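Local coordinates for polyketide biosynthesis enoyl-CoA isomerase PksI (PDB 4Q1K), which catalyses decarboxylation of a carrier-tethered 3-methylglutaconyl group to 3-methylcrotonyl during biosynthesis of the polyketide antibiotic bacillaene, at residues P115-M120 against E210-L215. The protein carries 1 engineered substitution. Numbering follows the deposited sequence.
Sequences PVIAAM and ELAQEL
The CD1 methyl of I117 points from the strand at the backbone of A212 on helix 201-215, with L211 and L215 beside it. With CG1 beside the backbone N (chi1 -60°) and CD1 extended beyond it, the long branch of I117 projects at the helix, and its terminal methyl makes the closest approach to each of the three helix residues. That methyl meets the helix backbone end-on, I117 CD1 lying 3.8 Å from A212 N, and it touches the A212 CB methyl at 4.0 Å. L211 and L215, one helical turn apart, close in around the same carbon. The torsion of L211, with CG anti to the backbone N (chi1 177°), presents that branch point to I117, CG lying 4.1 Å from I117 CD1. In L215, CG is instead anti to the carbonyl carbon, which carries L215 CD1 to the flank of the isoleucine methyl, 4.0 Å from I117 CD1. L215 CD1 also lies against the ring of P115, 4.2 Å from its CB, and thereby bridges the proline and the isoleucine.

Strand 116-120 and helix segment 210-215 run almost exactly antiparallel (174°), their axes 9.8 Å apart at closest approach. The helix segment lies over one face of the central sheet of the crotonase fold, lengthwise along strand 116-120, which sits between strands 71-75 and 137-141. A212 also touches A71 and I73, L211 touches I137, and A208 adds to the surroundings of I117. L179 of the second subunit packs on P115, and N180 of that subunit on L211 and L215. All five contacting residues are buried, and their side chains are purely aliphatic; the helix is therefore held to the sheet here by van der Waals contact and burial of aliphatic groups, without directional bonds between the two segments.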
ATOM      1  N   PRO B 115      -9.396  11.690 -16.855  1.00 18.30           N
ATOM      2  CA  PRO B 115      -8.605  10.498 -16.550  1.00 19.90           C
ATOM      3  C   PRO B 115      -7.689  10.144 -17.719  1.00 18.84           C
ATOM      4  O   PRO B 115      -8.083  10.250 -18.912  1.00 21.58           O
ATOM      5  CB  PRO B 115      -9.700   9.402 -16.444  1.00 19.34           C
ATOM      6  CG  PRO B 115     -10.867  10.115 -15.870  1.00 19.40           C
ATOM      7  CD  PRO B 115     -10.857  11.458 -16.588  1.00 18.94           C
ATOM      8  N   VAL B 116      -6.453   9.803 -17.373  1.00 17.57           N
ATOM      9  CA  VAL B 116      -5.491   9.383 -18.409  1.00 17.00           C
ATOM     10  C   VAL B 116      -5.138   7.882 -18.093  1.00 18.63           C
ATOM     11  O   VAL B 116      -4.891   7.532 -16.919  1.00 17.26           O
ATOM     12  CB  VAL B 116      -4.201  10.186 -18.275  1.00 18.84           C
ATOM     13  CG1 VAL B 116      -3.136   9.730 -19.269  1.00 19.25           C
ATOM     14  CG2 VAL B 116      -4.566  11.710 -18.442  1.00 19.45           C
ATOM     15  N   ILE B 117      -5.129   7.064 -19.142  1.00 18.03           N
ATOM     16  CA  ILE B 117      -4.679   5.657 -19.049  1.00 17.02           C
ATOM     17  C   ILE B 117      -3.304   5.604 -19.715  1.00 19.13           C
ATOM     18  O   ILE B 117      -3.184   5.866 -20.921  1.00 18.41           O
ATOM     19  CB  ILE B 117      -5.647   4.755 -19.821  1.00 16.92           C
ATOM     20  CG1 ILE B 117      -7.052   4.906 -19.193  1.00 17.12           C
ATOM     21  CG2 ILE B 117      -5.119   3.264 -19.916  1.00 19.09           C
ATOM     22  CD1 ILE B 117      -8.132   4.484 -20.195  1.00 18.56           C
ATOM     23  N   ALA B 118      -2.294   5.247 -18.949  1.00 18.18           N
ATOM     24  CA  ALA B 118      -0.940   5.006 -19.521  1.00 17.44           C
ATOM     25  C   ALA B 118      -0.897   3.529 -19.968  1.00 18.12           C
ATOM     26  O   ALA B 118      -0.816   2.583 -19.118  1.00 19.60           O
ATOM     27  CB  ALA B 118       0.121   5.179 -18.434  1.00 17.52           C
ATOM     28  N   ALA B 119      -1.084   3.333 -21.266  1.00 18.53           N
ATOM     29  CA  ALA B 119      -1.073   1.961 -21.850  1.00 18.69           C
ATOM     30  C   ALA B 119       0.425   1.694 -22.210  1.00 16.89           C
ATOM     31  O   ALA B 119       0.877   2.002 -23.347  1.00 16.35           O
ATOM     32  CB  ALA B 119      -1.976   1.957 -23.099  1.00 18.26           C
ATOM     33  N   MET B 120       1.155   1.129 -21.277  1.00 18.06           N
ATOM     34  CA  MET B 120       2.634   0.965 -21.418  1.00 18.31           C
ATOM     35  C   MET B 120       2.829  -0.390 -22.053  1.00 21.15           C
ATOM     36  O   MET B 120       3.168  -1.416 -21.360  1.00 19.30           O
ATOM     37  CB  MET B 120       3.290   1.058 -20.026  1.00 17.96           C
ATOM     38  CG  MET B 120       2.982   2.385 -19.328  1.00 20.75           C
ATOM     39  SD  MET B 120       4.196   2.514 -17.923  1.00 31.12           S
ATOM     40  CE  MET B 120       3.574   3.873 -17.106  1.00 32.13           C
ATOM     41  N   GLU B 210     -10.850  -0.456 -24.336  1.00 19.43           N
ATOM     42  CA  GLU B 210     -12.111  -0.893 -23.691  1.00 20.38           C
ATOM     43  C   GLU B 210     -12.327  -0.158 -22.368  1.00 20.01           C
ATOM     44  O   GLU B 210     -13.472   0.211 -21.995  1.00 20.69           O
ATOM     45  CB  GLU B 210     -12.104  -2.423 -23.449  1.00 22.56           C
ATOM     46  CG  GLU B 210     -12.163  -3.165 -24.781  1.00 23.71           C
ATOM     47  CD  GLU B 210     -11.846  -4.653 -24.689  1.00 31.86           C
ATOM     48  OE1 GLU B 210     -11.302  -5.052 -23.655  1.00 32.01           O
ATOM     49  OE2 GLU B 210     -12.127  -5.404 -25.648  1.00 32.73           O
ATOM     50  N   LEU B 211     -11.247   0.057 -21.604  1.00 17.85           N
ATOM     51  CA  LEU B 211     -11.444   0.724 -20.336  1.00 17.44           C
ATOM     52  C   LEU B 211     -11.861   2.215 -20.648  1.00 20.01           C
ATOM     53  O   LEU B 211     -12.675   2.801 -19.941  1.00 19.47           O
ATOM     54  CB  LEU B 211     -10.124   0.662 -19.590  1.00 20.07           C
ATOM     55  CG  LEU B 211      -9.961   1.323 -18.257  1.00 27.44           C
ATOM     56  CD1 LEU B 211     -11.036   0.844 -17.273  1.00 32.42           C
ATOM     57  CD2 LEU B 211      -8.547   0.975 -17.749  1.00 29.01           C
ATOM     58  N   ALA B 212     -11.262   2.803 -21.667  1.00 18.60           N
ATOM     59  CA  ALA B 212     -11.633   4.213 -22.005  1.00 19.62           C
ATOM     60  C   ALA B 212     -13.094   4.286 -22.456  1.00 21.15           C
ATOM     61  O   ALA B 212     -13.772   5.282 -22.179  1.00 19.32           O
ATOM     62  CB  ALA B 212     -10.755   4.747 -23.140  1.00 19.62           C
ATOM     63  N   GLN B 213     -13.554   3.256 -23.191  1.00 19.34           N
ATOM     64  CA  GLN B 213     -14.974   3.201 -23.553  1.00 19.52           C
ATOM     65  C   GLN B 213     -15.845   3.131 -22.336  1.00 21.04           C
ATOM     66  O   GLN B 213     -16.901   3.776 -22.320  1.00 21.52           O
ATOM     67  CB  GLN B 213     -15.257   1.966 -24.410  1.00 21.22           C
ATOM     68  CG  GLN B 213     -14.653   2.205 -25.798  1.00 21.27           C
ATOM     69  CD  GLN B 213     -14.676   0.989 -26.699  1.00 28.29           C
ATOM     70  OE1 GLN B 213     -14.352  -0.080 -26.276  1.00 26.92           O
ATOM     71  NE2 GLN B 213     -15.024   1.176 -27.993  1.00 30.34           N
ATOM     72  N   GLU B 214     -15.448   2.333 -21.350  1.00 19.44           N
ATOM     73  CA  GLU B 214     -16.205   2.305 -20.062  1.00 22.44           C
ATOM     74  C   GLU B 214     -16.210   3.659 -19.352  1.00 22.62           C
ATOM     75  O   GLU B 214     -17.239   4.117 -18.884  1.00 22.74           O
ATOM     76  CB  GLU B 214     -15.747   1.132 -19.181  1.00 23.13           C
ATOM     77  CG  GLU B 214     -16.056  -0.171 -19.900  1.00 26.75           C
ATOM     78  CD  GLU B 214     -15.377  -1.377 -19.212  1.00 39.34           C
ATOM     79  OE1 GLU B 214     -14.860  -1.188 -18.111  1.00 34.02           O
ATOM     80  OE2 GLU B 214     -15.280  -2.487 -19.760  1.00 37.02           O
ATOM     81  N   LEU B 215     -15.059   4.329 -19.289  1.00 19.45           N
ATOM     82  CA  LEU B 215     -15.028   5.611 -18.644  1.00 18.49           C
ATOM     83  C   LEU B 215     -15.941   6.597 -19.383  1.00 18.67           C
ATOM     84  O   LEU B 215     -16.561   7.449 -18.744  1.00 18.97           O
ATOM     85  CB  LEU B 215     -13.586   6.135 -18.626  1.00 19.21           C
ATOM     86  CG  LEU B 215     -12.679   5.465 -17.572  1.00 19.31           C
ATOM     87  CD1 LEU B 215     -11.208   5.767 -17.907  1.00 21.26           C
ATOM     88  CD2 LEU B 215     -13.071   5.914 -16.132  1.00 16.00           C
TER